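Local coordinates for DNA repair protein RecO (Deinococcus radiodurans, PDB 1W3S), which is thought to take part in DNA repair and in recombination by the RecF pathway, and carries a zinc-binding site, at residues A[31-36]-A[103-108]; A[52-57]-A[74-79]; A[92-97]-A[230-235]; A[129-134]-A[212-217]. All blocks are in the same frame, centred on the assembly; numbering follows the deposited sequence.

Contact 1: residues A[31-36]-A[103-108]; sequences QGKLKA and FQEGEF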
loop_
_atom_site.group_PDB
_atom_site.type_symbol
_atom_site.label_atom_id
_atom_site.label_comp_id
_atom_site.label_asym_id
_atom_site.label_seq_id
_atom_site.Cartn_x
_atom_site.Cartn_y
_atom_site.Cartn_z
ATOM N N GLN A 31 5.082 -14.669 -2.453
ATOM C CA GLN A 31 5.657 -15.293 -1.258
ATOM C C GLN A 31 6.157 -14.271 -0.246
ATOM O O GLN A 31 6.585 -14.638 0.848
ATOM C CB GLN A 31 6.771 -16.269 -1.634
ATOM C CG GLN A 31 6.279 -17.408 -2.520
ATOM C CD GLN A 31 6.123 -17.000 -3.979
ATOM O OE1 GLN A 31 6.928 -16.213 -4.515
ATOM N NE2 GLN A 31 5.076 -17.522 -4.630
ATOM N N GLY A 32 6.081 -12.990 -0.588
ATOM C CA GLY A 32 6.356 -11.939 0.384
ATOM C C GLY A 32 7.392 -10.964 -0.108
ATOM O O GLY A 32 7.858 -11.059 -1.237
ATOM N N LYS A 33 7.741 -10.017 0.751
ATOM C CA LYS A 33 8.786 -9.055 0.452
ATOM C C LYS A 33 10.088 -9.788 0.225
ATOM O O LYS A 33 10.358 -10.781 0.885
ATOM C CB LYS A 33 8.961 -8.062 1.594
ATOM C CG LYS A 33 8.595 -6.628 1.254
ATOM C CD LYS A 33 9.197 -5.612 2.237
ATOM C CE LYS A 33 8.289 -5.368 3.443
ATOM N NZ LYS A 33 8.922 -4.446 4.450
ATOM N N LEU A 34 10.877 -9.297 -0.723
ATOM C CA LEU A 34 12.206 -9.812 -0.984
ATOM C C LEU A 34 13.158 -8.655 -1.187
ATOM O O LEU A 34 12.998 -7.888 -2.126
ATOM C CB LEU A 34 12.210 -10.694 -2.241
ATOM C CG LEU A 34 13.596 -11.195 -2.683
ATOM C CD1 LEU A 34 14.188 -12.174 -1.662
ATOM C CD2 LEU A 34 13.528 -11.822 -4.058
ATOM N N LYS A 35 14.163 -8.561 -0.320
ATOM C CA LYS A 35 15.260 -7.604 -0.469
ATOM C C LYS A 35 16.399 -8.267 -1.273
ATOM O O LYS A 35 16.813 -9.388 -0.976
ATOM C CB LYS A 35 15.747 -7.180 0.919
ATOM C CG LYS A 35 15.739 -5.684 1.195
ATOM C CD LYS A 35 16.725 -4.926 0.289
ATOM C CE LYS A 35 17.300 -3.673 0.970
ATOM N NZ LYS A 35 18.139 -4.010 2.154
ATOM N N ALA A 36 16.917 -7.577 -2.280
ATOM C CA ALA A 36 17.897 -8.172 -3.194
ATOM C C ALA A 36 18.927 -7.164 -3.714
ATOM O O ALA A 36 18.727 -5.953 -3.604
ATOM C CB ALA A 36 17.167 -8.827 -4.362
ATOM N N PHE A 103 2.758 -4.607 6.264
ATOM C CA PHE A 103 3.400 -5.882 5.911
ATOM C C PHE A 103 4.911 -5.895 6.159
ATOM O O PHE A 103 5.698 -5.427 5.307
ATOM C CB PHE A 103 3.210 -6.223 4.426
ATOM C CG PHE A 103 1.784 -6.239 3.974
ATOM C CD1 PHE A 103 1.344 -5.352 2.998
ATOM C CD2 PHE A 103 0.887 -7.154 4.501
ATOM C CE1 PHE A 103 0.034 -5.372 2.564
ATOM C CE2 PHE A 103 -0.431 -7.174 4.075
ATOM C CZ PHE A 103 -0.858 -6.281 3.107
ATOM N N GLN A 104 5.343 -6.464 7.282
ATOM C CA GLN A 104 6.767 -6.771 7.390
ATOM C C GLN A 104 7.099 -8.256 7.154
ATOM O O GLN A 104 7.667 -8.945 8.002
ATOM C CB GLN A 104 7.391 -6.111 8.625
ATOM C CG GLN A 104 7.276 -4.564 8.487
ATOM C CD GLN A 104 8.608 -3.842 8.639
ATOM O OE1 GLN A 104 9.423 -4.203 9.492
ATOM N NE2 GLN A 104 8.835 -2.814 7.807
ATOM N N GLU A 105 6.617 -8.715 5.987
ATOM C CA GLU A 105 7.272 -9.705 5.086
ATOM C C GLU A 105 7.206 -11.203 5.434
ATOM O O GLU A 105 7.534 -11.632 6.559
ATOM C CB GLU A 105 8.714 -9.277 4.749
ATOM C CG GLU A 105 9.800 -9.528 5.785
ATOM C CD GLU A 105 10.950 -8.549 5.613
ATOM O OE1 GLU A 105 11.032 -7.577 6.407
ATOM O OE2 GLU A 105 11.744 -8.725 4.653
ATOM N N GLY A 106 6.786 -11.987 4.433
ATOM C CA GLY A 106 6.313 -13.364 4.642
ATOM C C GLY A 106 4.852 -13.276 5.043
ATOM O O GLY A 106 3.994 -13.983 4.504
ATOM N N GLU A 107 4.604 -12.398 6.015
ATOM C CA GLU A 107 3.298 -11.769 6.318
ATOM C C GLU A 107 2.526 -11.177 5.102
ATOM O O GLU A 107 1.463 -10.566 5.273
ATOM C CB GLU A 107 3.596 -10.638 7.318
ATOM C CG GLU A 107 2.420 -9.977 8.017
ATOM C CD GLU A 107 2.816 -8.647 8.646
ATOM O OE1 GLU A 107 4.044 -8.426 8.864
ATOM O OE2 GLU A 107 1.897 -7.822 8.907
ATOM N N PHE A 108 3.054 -11.378 3.889
ATOM C CA PHE A 108 2.548 -10.778 2.653
ATOM C C PHE A 108 2.116 -11.890 1.686
ATOM O O PHE A 108 2.927 -12.443 0.941
ATOM C CB PHE A 108 3.655 -9.914 2.047
ATOM C CG PHE A 108 3.253 -9.156 0.810
ATOM C CD1 PHE A 108 2.650 -7.904 0.919
ATOM C CD2 PHE A 108 3.516 -9.669 -0.462
ATOM C CE1 PHE A 108 2.283 -7.181 -0.219
ATOM C CE2 PHE A 108 3.161 -8.952 -1.615
ATOM C CZ PHE A 108 2.539 -7.708 -1.496
#
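Lys33 turns off its extended course at chi3 (-88°), which carries CE back to the loop 103-108, and the Phe108 ring, its CG anti to the backbone N (chi1 -176°), comes beside Gly32. The contact joins the strand 32-38 of the N-terminal OB-fold domain to the loop between helices 86-101 and 110-125. Lys33 and Glu105 run across each other at about a right angle, and their CB atoms touch at 3.4 Å. Further out, Lys33 CE rests 3.2 Å from the carbonyl O of Phe103. The ammonium group makes its salt bridge with Asp100, at the end of helix 86-101; Glu105 OE1 stays 4.3 Å from Lys33 NZ, which may add some attraction but is beyond a salt bridge. A methionine in place of Lys33 would probably leave Asp100 without its charged mate and lose a charged tie between the strand and helix 86-101. Gly32 sits where the two backbones come closest: a CB on it would strike Gly106 N and crowd the preceding carbonyl. Within the loop, the edge of the Phe108 ring is set against a face of the Phe103 ring, with CD1 of Phe108 3.5 Å above that plane. The loop is braced from within by the bent hydrogen bond from Gln104 N to Glu107 OE1 (2.8 Å), reached from above the carboxylate plane. On the strand side, Gly32 CA lies 3.7 Å from Phe108 CD2 and makes a bent CA-H...O contact with Phe108 O, with a CA to O distance of 3.5 Å.

Contact 2: residues A[52-57]-A[74-79]; sequences LFHHVG and AVLEGA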
loop_
_atom_site.group_PDB
_atom_site.type_symbol
_atom_site.label_atom_id
_atom_site.label_comp_id
_atom_site.label_asym_id
_atom_site.label_seq_id
_atom_site.Cartn_x
_atom_site.Cartn_y
_atom_site.Cartn_z
ATOM N N LEU A 52 11.646 0.717 -11.176
ATOM C CA LEU A 52 10.584 0.896 -10.211
ATOM C C LEU A 52 9.230 0.550 -10.822
ATOM O O LEU A 52 8.936 0.929 -11.952
ATOM C CB LEU A 52 10.582 2.338 -9.700
ATOM C CG LEU A 52 9.839 2.617 -8.396
ATOM C CD1 LEU A 52 10.252 1.658 -7.293
ATOM C CD2 LEU A 52 10.119 4.045 -7.979
ATOM N N PHE A 53 8.435 -0.197 -10.058
ATOM C CA PHE A 53 7.081 -0.628 -10.426
ATOM C C PHE A 53 7.011 -1.621 -11.577
ATOM O O PHE A 53 5.926 -1.891 -12.064
ATOM C CB PHE A 53 6.160 0.558 -10.763
ATOM C CG PHE A 53 6.236 1.705 -9.800
ATOM C CD1 PHE A 53 6.187 1.495 -8.429
ATOM C CD2 PHE A 53 6.320 3.005 -10.272
ATOM C CE1 PHE A 53 6.243 2.576 -7.539
ATOM C CE2 PHE A 53 6.366 4.096 -9.390
ATOM C CZ PHE A 53 6.340 3.883 -8.034
ATOM N N HIS A 54 8.141 -2.157 -12.026
ATOM C CA HIS A 54 8.136 -3.193 -13.052
ATOM C C HIS A 54 7.797 -4.522 -12.426
ATOM O O HIS A 54 8.254 -4.814 -11.335
ATOM C CB HIS A 54 9.492 -3.279 -13.744
ATOM C CG HIS A 54 9.691 -2.240 -14.800
ATOM N ND1 HIS A 54 10.655 -2.344 -15.775
ATOM C CD2 HIS A 54 9.026 -1.088 -15.051
ATOM C CE1 HIS A 54 10.582 -1.299 -16.579
ATOM N NE2 HIS A 54 9.605 -0.519 -16.158
ATOM N N HIS A 55 6.980 -5.322 -13.104
ATOM C CA HIS A 55 6.776 -6.694 -12.683
ATOM C C HIS A 55 7.878 -7.513 -13.325
ATOM O O HIS A 55 8.031 -7.536 -14.537
ATOM C CB HIS A 55 5.396 -7.236 -13.053
ATOM C CG HIS A 55 5.156 -8.625 -12.543
ATOM N ND1 HIS A 55 4.373 -8.903 -11.441
ATOM C CD2 HIS A 55 5.646 -9.817 -12.960
ATOM C CE1 HIS A 55 4.377 -10.205 -11.216
ATOM N NE2 HIS A 55 5.137 -10.783 -12.128
ATOM N N VAL A 56 8.626 -8.213 -12.490
ATOM C CA VAL A 56 9.927 -8.737 -12.865
ATOM C C VAL A 56 10.054 -10.198 -12.423
ATOM O O VAL A 56 9.464 -10.597 -11.425
ATOM C CB VAL A 56 11.023 -7.809 -12.246
ATOM C CG1 VAL A 56 11.974 -8.559 -11.324
ATOM C CG2 VAL A 56 11.743 -7.044 -13.323
ATOM N N GLY A 57 10.787 -10.989 -13.205
ATOM C CA GLY A 57 11.140 -12.369 -12.835
ATOM C C GLY A 57 12.628 -12.477 -12.542
ATOM O O GLY A 57 13.456 -12.105 -13.378
ATOM N N ALA A 74 17.523 -11.686 -14.408
ATOM C CA ALA A 74 16.358 -10.850 -14.182
ATOM C C ALA A 74 15.740 -10.552 -15.524
ATOM O O ALA A 74 16.416 -10.051 -16.423
ATOM C CB ALA A 74 16.757 -9.577 -13.490
ATOM N N VAL A 75 14.460 -10.882 -15.652
ATOM C CA VAL A 75 13.722 -10.709 -16.896
ATOM C C VAL A 75 12.472 -9.851 -16.625
ATOM O O VAL A 75 11.772 -10.057 -15.633
ATOM C CB VAL A 75 13.375 -12.109 -17.538
ATOM C CG1 VAL A 75 12.263 -12.824 -16.803
ATOM C CG2 VAL A 75 13.001 -11.957 -18.976
ATOM N N LEU A 76 12.224 -8.871 -17.493
ATOM C CA LEU A 76 11.029 -8.017 -17.411
ATOM C C LEU A 76 9.790 -8.796 -17.861
ATOM O O LEU A 76 9.690 -9.166 -19.035
ATOM C CB LEU A 76 11.199 -6.753 -18.285
ATOM C CG LEU A 76 9.943 -5.892 -18.556
ATOM C CD1 LEU A 76 9.371 -5.280 -17.282
ATOM C CD2 LEU A 76 10.247 -4.798 -19.566
ATOM N N GLU A 77 8.850 -9.027 -16.942
ATOM C CA GLU A 77 7.606 -9.752 -17.258
ATOM C C GLU A 77 6.403 -8.852 -17.625
ATOM O O GLU A 77 5.431 -9.315 -18.222
ATOM C CB GLU A 77 7.224 -10.656 -16.089
ATOM C CG GLU A 77 8.097 -11.901 -15.977
ATOM C CD GLU A 77 7.796 -12.726 -14.742
ATOM O OE1 GLU A 77 6.891 -12.338 -13.969
ATOM O OE2 GLU A 77 8.462 -13.774 -14.534
ATOM N N GLY A 78 6.472 -7.573 -17.274
ATOM C CA GLY A 78 5.355 -6.649 -17.496
ATOM C C GLY A 78 5.661 -5.260 -16.964
ATOM O O GLY A 78 6.337 -5.115 -15.942
ATOM N N ALA A 79 5.172 -4.239 -17.657
ATOM C CA ALA A 79 5.323 -2.855 -17.216
ATOM C C ALA A 79 4.094 -1.997 -17.519
ATOM O O ALA A 79 3.301 -2.314 -18.404
ATOM C CB ALA A 79 6.570 -2.232 -17.862
#
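His54 and Ala79 meet over a ring face: the methyl CB of Ala79 lies 4.1 Å from the centroid of the His54 imidazole and 21° off the ring normal, a CH-pi contact displaced toward the CD2-NE2 side. Leu76, coming across obliquely, places CD1 3.5 Å from His54 ND1. The ring gets there because CG of His54 lies beside the backbone N, opposite the carbonyl carbon (chi1 -81°). With an alanine here, the methyl of Ala79 and the CD1 branch of Leu76 would probably lose the ring they pack on, and a gap would open at this end of the hairpin. His55 is turned quite differently. Its imidazole and the Glu77 carboxylate are nearly coplanar, 26° apart, and Glu77 OE1 comes to the ring edge, 3.0 Å from His55 NE2; the same oxygen has a weak hydrogen bond from Ser9 on strand 5-17. The extended Glu77 chain carries OE2 to 3.5 Å from Gly57 CA, where any side chain on Gly57 would collide with it. Between the two faces of the sheet, on which Leu76 and His55 lie, the backbones pair antiparallel. Gly57 and Val75 exchange two nearly straight bonds, of which Gly57 N to Val75 O is 2.8 Å long. At the other end His55 N binds Gly78 O, while His55 O receives Glu77 N at 2.9 Å and, weakly, Gly78 N. Two residues thus face one: a classic beta bulge in the hairpin of strands 55-61 and 69-78, which belongs to the five-stranded sheet of the OB fold.

Contact 3: residues A[92-97]-A[230-235]; sequences AHLMAE and HSWRQL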
loop_
_atom_site.group_PDB
_atom_site.type_symbol
_atom_site.label_atom_id
_atom_site.label_comp_id
_atom_site.label_asym_id
_atom_site.label_seq_id
_atom_site.Cartn_x
_atom_site.Cartn_y
_atom_site.Cartn_z
ATOM N N ALA A 92 1.492 5.773 -7.370
ATOM C CA ALA A 92 2.142 4.463 -7.427
ATOM C C ALA A 92 3.217 4.361 -6.352
ATOM O O ALA A 92 3.331 3.358 -5.648
ATOM C CB ALA A 92 2.758 4.261 -8.780
ATOM N N HIS A 93 4.014 5.416 -6.268
ATOM C CA HIS A 93 5.028 5.604 -5.232
ATOM C C HIS A 93 4.405 5.561 -3.842
ATOM O O HIS A 93 4.997 5.010 -2.931
ATOM C CB HIS A 93 5.744 6.947 -5.466
ATOM C CG HIS A 93 7.044 7.086 -4.738
ATOM N ND1 HIS A 93 7.687 8.301 -4.590
ATOM C CD2 HIS A 93 7.815 6.174 -4.095
ATOM C CE1 HIS A 93 8.799 8.132 -3.889
ATOM N NE2 HIS A 93 8.896 6.852 -3.570
ATOM N N LEU A 94 3.203 6.126 -3.689
ATOM C CA LEU A 94 2.471 6.077 -2.423
ATOM C C LEU A 94 2.045 4.668 -2.081
ATOM O O LEU A 94 2.216 4.230 -0.951
ATOM C CB LEU A 94 1.245 6.993 -2.475
ATOM C CG LEU A 94 0.384 7.105 -1.214
ATOM C CD1 LEU A 94 1.144 7.710 -0.026
ATOM C CD2 LEU A 94 -0.830 7.927 -1.510
ATOM N N MET A 95 1.482 3.954 -3.045
ATOM C CA MET A 95 1.142 2.532 -2.845
ATOM C C MET A 95 2.360 1.664 -2.481
ATOM O O MET A 95 2.273 0.816 -1.605
ATOM C CB MET A 95 0.459 1.953 -4.092
ATOM C CG MET A 95 -0.952 2.484 -4.387
ATOM S SD MET A 95 -2.115 2.338 -2.994
ATOM C CE MET A 95 -1.929 3.954 -2.277
ATOM N N ALA A 96 3.482 1.869 -3.161
ATOM C CA ALA A 96 4.691 1.075 -2.904
ATOM C C ALA A 96 5.182 1.289 -1.472
ATOM O O ALA A 96 5.391 0.325 -0.717
ATOM C CB ALA A 96 5.786 1.425 -3.890
ATOM N N GLU A 97 5.361 2.559 -1.108
ATOM C CA GLU A 97 5.815 2.930 0.230
ATOM C C GLU A 97 4.842 2.460 1.297
ATOM O O GLU A 97 5.247 2.045 2.372
ATOM C CB GLU A 97 6.021 4.441 0.321
ATOM C CG GLU A 97 7.252 4.928 -0.448
ATOM C CD GLU A 97 8.584 4.524 0.190
ATOM O OE1 GLU A 97 8.636 4.287 1.421
ATOM O OE2 GLU A 97 9.592 4.454 -0.545
ATOM N N HIS A 230 6.871 7.584 7.685
ATOM C CA HIS A 230 7.382 8.966 7.613
ATOM C C HIS A 230 7.591 9.182 6.115
ATOM O O HIS A 230 7.105 10.170 5.550
ATOM C CB HIS A 230 8.667 9.224 8.445
ATOM C CG HIS A 230 9.194 10.636 8.360
ATOM N ND1 HIS A 230 10.363 11.030 8.983
ATOM C CD2 HIS A 230 8.723 11.738 7.724
ATOM C CE1 HIS A 230 10.586 12.310 8.736
ATOM N NE2 HIS A 230 9.607 12.763 7.973
ATOM N N SER A 231 8.271 8.227 5.472
ATOM C CA SER A 231 8.392 8.210 4.011
ATOM C C SER A 231 7.006 8.277 3.382
ATOM O O SER A 231 6.758 9.095 2.508
ATOM C CB SER A 231 9.112 6.940 3.526
ATOM O OG SER A 231 10.485 6.948 3.865
ATOM N N TRP A 232 6.110 7.414 3.850
ATOM C CA TRP A 232 4.746 7.329 3.334
ATOM C C TRP A 232 3.919 8.591 3.632
ATOM O O TRP A 232 3.326 9.175 2.719
ATOM C CB TRP A 232 4.053 6.096 3.919
ATOM C CG TRP A 232 2.630 6.010 3.564
ATOM C CD1 TRP A 232 2.114 5.591 2.383
ATOM C CD2 TRP A 232 1.519 6.372 4.384
ATOM N NE1 TRP A 232 0.741 5.661 2.411
ATOM C CE2 TRP A 232 0.349 6.139 3.632
ATOM C CE3 TRP A 232 1.389 6.870 5.687
ATOM C CZ2 TRP A 232 -0.926 6.380 4.137
ATOM C CZ3 TRP A 232 0.129 7.103 6.189
ATOM C CH2 TRP A 232 -1.016 6.860 5.415
ATOM N N ARG A 233 3.874 8.982 4.910
ATOM C CA ARG A 233 3.259 10.243 5.353
ATOM C C ARG A 233 3.582 11.404 4.400
ATOM O O ARG A 233 2.693 12.163 4.016
ATOM C CB ARG A 233 3.755 10.613 6.762
ATOM C CG ARG A 233 2.994 9.995 7.956
ATOM C CD ARG A 233 3.764 10.136 9.285
ATOM N NE ARG A 233 2.983 10.644 10.421
ATOM C CZ ARG A 233 2.449 11.875 10.510
ATOM N NH1 ARG A 233 2.556 12.751 9.510
ATOM N NH2 ARG A 233 1.773 12.231 11.601
ATOM N N GLN A 234 4.851 11.517 4.008
ATOM C CA GLN A 234 5.314 12.600 3.122
ATOM C C GLN A 234 4.747 12.583 1.688
ATOM O O GLN A 234 4.862 13.575 0.963
ATOM C CB GLN A 234 6.844 12.607 3.061
ATOM C CG GLN A 234 7.505 13.128 4.322
ATOM C CD GLN A 234 8.990 13.380 4.130
ATOM O OE1 GLN A 234 9.564 14.270 4.779
ATOM N NE2 GLN A 234 9.622 12.605 3.235
ATOM N N LEU A 235 4.159 11.463 1.274
ATOM C CA LEU A 235 3.599 11.336 -0.072
ATOM C C LEU A 235 2.079 11.447 -0.095
ATOM O O LEU A 235 1.487 11.519 -1.177
ATOM C CB LEU A 235 4.039 10.012 -0.701
ATOM C CG LEU A 235 5.553 9.828 -0.828
ATOM C CD1 LEU A 235 5.882 8.394 -1.182
ATOM C CD2 LEU A 235 6.148 10.793 -1.855
#
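Helix 86-101, which follows strand 69-78 in the chain, is covered here by the chain's C-terminal tail, whose residues 231-234 turn helically without regular helix bonds. Leu235 presses CD1 squarely over the His93 imidazole, 3.9 Å from the ring centroid and 8° from its normal, and the same methyl also lies 3.8 Å from Glu97 CG. Leucine and ring cross at about a right angle. The next residue, Leu94, sends CD1 obliquely against the pyrrole side of Trp232, at 3.2 Å from NE1, a tight fit, and the same methyl lies 3.8 Å from Leu235 CB. The Leu94 carbonyl O sits in the plane of the indole at its edge. Glu97, bent at chi2 (-71°), brings OE1 to 3.4 Å from Ser231 CB. Beyond the tail, Trp232 meets the Phe98 ring and packs on Leu218 and Val222 of helix 211-225, so the indole packs between helices 86-101 and 211-225. No hydrogen bond spans the two segments. Cohesion is therefore apolar and CH-pi in kind, and the buried charge of Glu97 is met by Arg14 of strand 5-17, a salt bridge that ties this helix to the sheet domain.

Contact 4: residues A[129-134]-A[212-217]; sequences PEWVAL and PALWRA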
loop_
_atom_site.group_PDB
_atom_site.type_symbol
_atom_site.label_atom_id
_atom_site.label_comp_id
_atom_site.label_asym_id
_atom_site.label_seq_id
_atom_site.Cartn_x
_atom_site.Cartn_y
_atom_site.Cartn_z
ATOM N N PRO A 129 -6.915 8.216 -10.288
ATOM C CA PRO A 129 -5.899 7.498 -9.544
ATOM C C PRO A 129 -5.914 7.759 -8.036
ATOM O O PRO A 129 -5.542 6.881 -7.262
ATOM C CB PRO A 129 -4.585 7.988 -10.177
ATOM C CG PRO A 129 -4.901 9.283 -10.803
ATOM C CD PRO A 129 -6.317 9.160 -11.252
ATOM N N GLU A 130 -6.331 8.949 -7.618
ATOM C CA GLU A 130 -6.353 9.277 -6.200
ATOM C C GLU A 130 -7.450 8.482 -5.513
ATOM O O GLU A 130 -7.297 8.084 -4.358
ATOM C CB GLU A 130 -6.473 10.797 -6.005
ATOM C CG GLU A 130 -7.747 11.382 -5.412
ATOM C CD GLU A 130 -7.503 11.911 -4.016
ATOM O OE1 GLU A 130 -6.890 11.156 -3.241
ATOM O OE2 GLU A 130 -7.902 13.055 -3.702
ATOM N N TRP A 131 -8.534 8.209 -6.243
ATOM C CA TRP A 131 -9.591 7.365 -5.730
ATOM C C TRP A 131 -9.124 5.902 -5.607
ATOM O O TRP A 131 -9.392 5.234 -4.595
ATOM C CB TRP A 131 -10.872 7.489 -6.569
ATOM C CG TRP A 131 -11.985 6.713 -5.958
ATOM C CD1 TRP A 131 -12.701 5.718 -6.529
ATOM C CD2 TRP A 131 -12.461 6.829 -4.611
ATOM N NE1 TRP A 131 -13.601 5.204 -5.628
ATOM C CE2 TRP A 131 -13.464 5.866 -4.438
ATOM C CE3 TRP A 131 -12.123 7.646 -3.522
ATOM C CZ2 TRP A 131 -14.145 5.710 -3.246
ATOM C CZ3 TRP A 131 -12.801 7.488 -2.336
ATOM C CH2 TRP A 131 -13.794 6.529 -2.203
ATOM N N VAL A 132 -8.406 5.411 -6.618
ATOM C CA VAL A 132 -7.822 4.061 -6.561
ATOM C C VAL A 132 -6.846 3.957 -5.384
ATOM O O VAL A 132 -6.833 2.968 -4.688
ATOM C CB VAL A 132 -7.105 3.670 -7.889
ATOM C CG1 VAL A 132 -6.397 2.308 -7.760
ATOM C CG2 VAL A 132 -8.085 3.639 -9.064
ATOM N N ALA A 133 -6.038 4.981 -5.152
ATOM C CA ALA A 133 -5.088 4.959 -4.040
ATOM C C ALA A 133 -5.801 4.726 -2.728
ATOM O O ALA A 133 -5.416 3.856 -1.953
ATOM C CB ALA A 133 -4.276 6.265 -3.974
ATOM N N LEU A 134 -6.848 5.506 -2.494
ATOM C CA LEU A 134 -7.605 5.442 -1.247
ATOM C C LEU A 134 -8.280 4.109 -1.042
ATOM O O LEU A 134 -8.153 3.506 0.023
ATOM C CB LEU A 134 -8.681 6.538 -1.201
ATOM C CG LEU A 134 -8.225 7.895 -0.693
ATOM C CD1 LEU A 134 -9.322 8.924 -0.896
ATOM C CD2 LEU A 134 -7.816 7.803 0.778
ATOM N N PRO A 212 -10.053 15.068 1.519
ATOM C CA PRO A 212 -9.005 15.448 2.475
ATOM C C PRO A 212 -9.190 14.803 3.861
ATOM O O PRO A 212 -8.199 14.421 4.497
ATOM C CB PRO A 212 -9.110 16.970 2.517
ATOM C CG PRO A 212 -9.614 17.324 1.162
ATOM C CD PRO A 212 -10.592 16.241 0.805
ATOM N N ALA A 213 -10.449 14.655 4.285
ATOM C CA ALA A 213 -10.808 14.007 5.549
ATOM C C ALA A 213 -10.530 12.501 5.580
ATOM O O ALA A 213 -10.209 11.957 6.637
ATOM C CB ALA A 213 -12.287 14.261 5.863
ATOM N N LEU A 214 -10.688 11.822 4.446
ATOM C CA LEU A 214 -10.328 10.402 4.351
ATOM C C LEU A 214 -8.820 10.199 4.506
ATOM O O LEU A 214 -8.399 9.306 5.235
ATOM C CB LEU A 214 -10.802 9.800 3.029
ATOM C CG LEU A 214 -12.315 9.687 2.799
ATOM C CD1 LEU A 214 -12.619 9.180 1.390
ATOM C CD2 LEU A 214 -12.957 8.777 3.842
ATOM N N TRP A 215 -8.018 11.031 3.838
ATOM C CA TRP A 215 -6.555 10.983 3.973
ATOM C C TRP A 215 -6.089 11.261 5.388
ATOM O O TRP A 215 -5.109 10.669 5.852
ATOM C CB TRP A 215 -5.863 11.994 3.046
ATOM C CG TRP A 215 -5.902 11.607 1.620
ATOM C CD1 TRP A 215 -6.556 12.256 0.625
ATOM C CD2 TRP A 215 -5.301 10.454 1.022
ATOM N NE1 TRP A 215 -6.396 11.591 -0.565
ATOM C CE2 TRP A 215 -5.627 10.477 -0.353
ATOM C CE3 TRP A 215 -4.508 9.401 1.503
ATOM C CZ2 TRP A 215 -5.179 9.498 -1.251
ATOM C CZ3 TRP A 215 -4.069 8.429 0.611
ATOM C CH2 TRP A 215 -4.412 8.481 -0.743
ATOM N N ARG A 216 -6.777 12.182 6.057
ATOM C CA ARG A 216 -6.435 12.562 7.426
ATOM C C ARG A 216 -6.718 11.436 8.424
ATOM O O ARG A 216 -5.896 11.148 9.286
ATOM C CB ARG A 216 -7.149 13.873 7.817
ATOM C CG ARG A 216 -6.494 15.124 7.194
ATOM C CD ARG A 216 -6.774 16.433 7.935
ATOM N NE ARG A 216 -7.559 17.386 7.143
ATOM C CZ ARG A 216 -8.891 17.425 7.076
ATOM N NH1 ARG A 216 -9.644 16.554 7.748
ATOM N NH2 ARG A 216 -9.480 18.346 6.320
ATOM N N ALA A 217 -7.868 10.793 8.294
ATOM C CA ALA A 217 -8.180 9.597 9.081
ATOM C C ALA A 217 -7.180 8.469 8.814
ATOM O O ALA A 217 -6.701 7.831 9.748
ATOM C CB ALA A 217 -9.601 9.122 8.781
#
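The segments 129-134 and 212-217 are helical and run at 32° to each other with their axes 11.6 Å apart, a separation bridged by long side chains. Trp215 does most of the bridging. Its NE1 donates to Glu130 OE1 at 2.8 Å, with an N-H...O angle of 137°; the oxygen accepts through its syn lone pair and lies almost in the indole plane, and carboxylate and ring are nearly coplanar. Leu134 comes over the face: its CG lies anti to the carbonyl carbon (chi1 -86°), which puts CD2 3.5 Å from the centroid of the six-membered ring and almost straight above it. The methyl of Ala133 closes the ring edge, CB lying 3.9 Å from CH2 of Trp215. The indole is thus fixed both in its plane and from above, its buried N-H satisfied by a carboxylate. Next to it, Leu214 CD1 touches Leu134 CD1 at 4.0 Å and reaches the edge of the Trp131 ring at CZ3. Trp131 NE1 itself bonds to Ser201 O, and Leu94 and Val236 pack on Trp215 from outside the pair. This buried packing of helices 129-143 and 211-225 forms part of the helical core of the C-terminal region of RecO.

Overall arrangement
Contact 2 lies within the N-terminal sheet, contact 1 joins that sheet to the helical part, and contacts 3 and 4 lie in the helical part. Contact 1 closes a loop of chain that holds contact 2, its centre about 17 Å away; strands 32-38 and 69-78 are neighbours in the sheet. Contacts 1 and 3 alternate along the chain, and contact 4 is nested inside contact 3. Helix 86-101 is the shared element: Phe53 of contact 2 packs on Ala92, His93 and Ala96, while Met95 and Leu94 touch Ala133 and Trp215 of contact 4, about 13 Å from contact 3 between centres. The sheet is thus packed directly against the helical part, with the zinc site away from all four contacts.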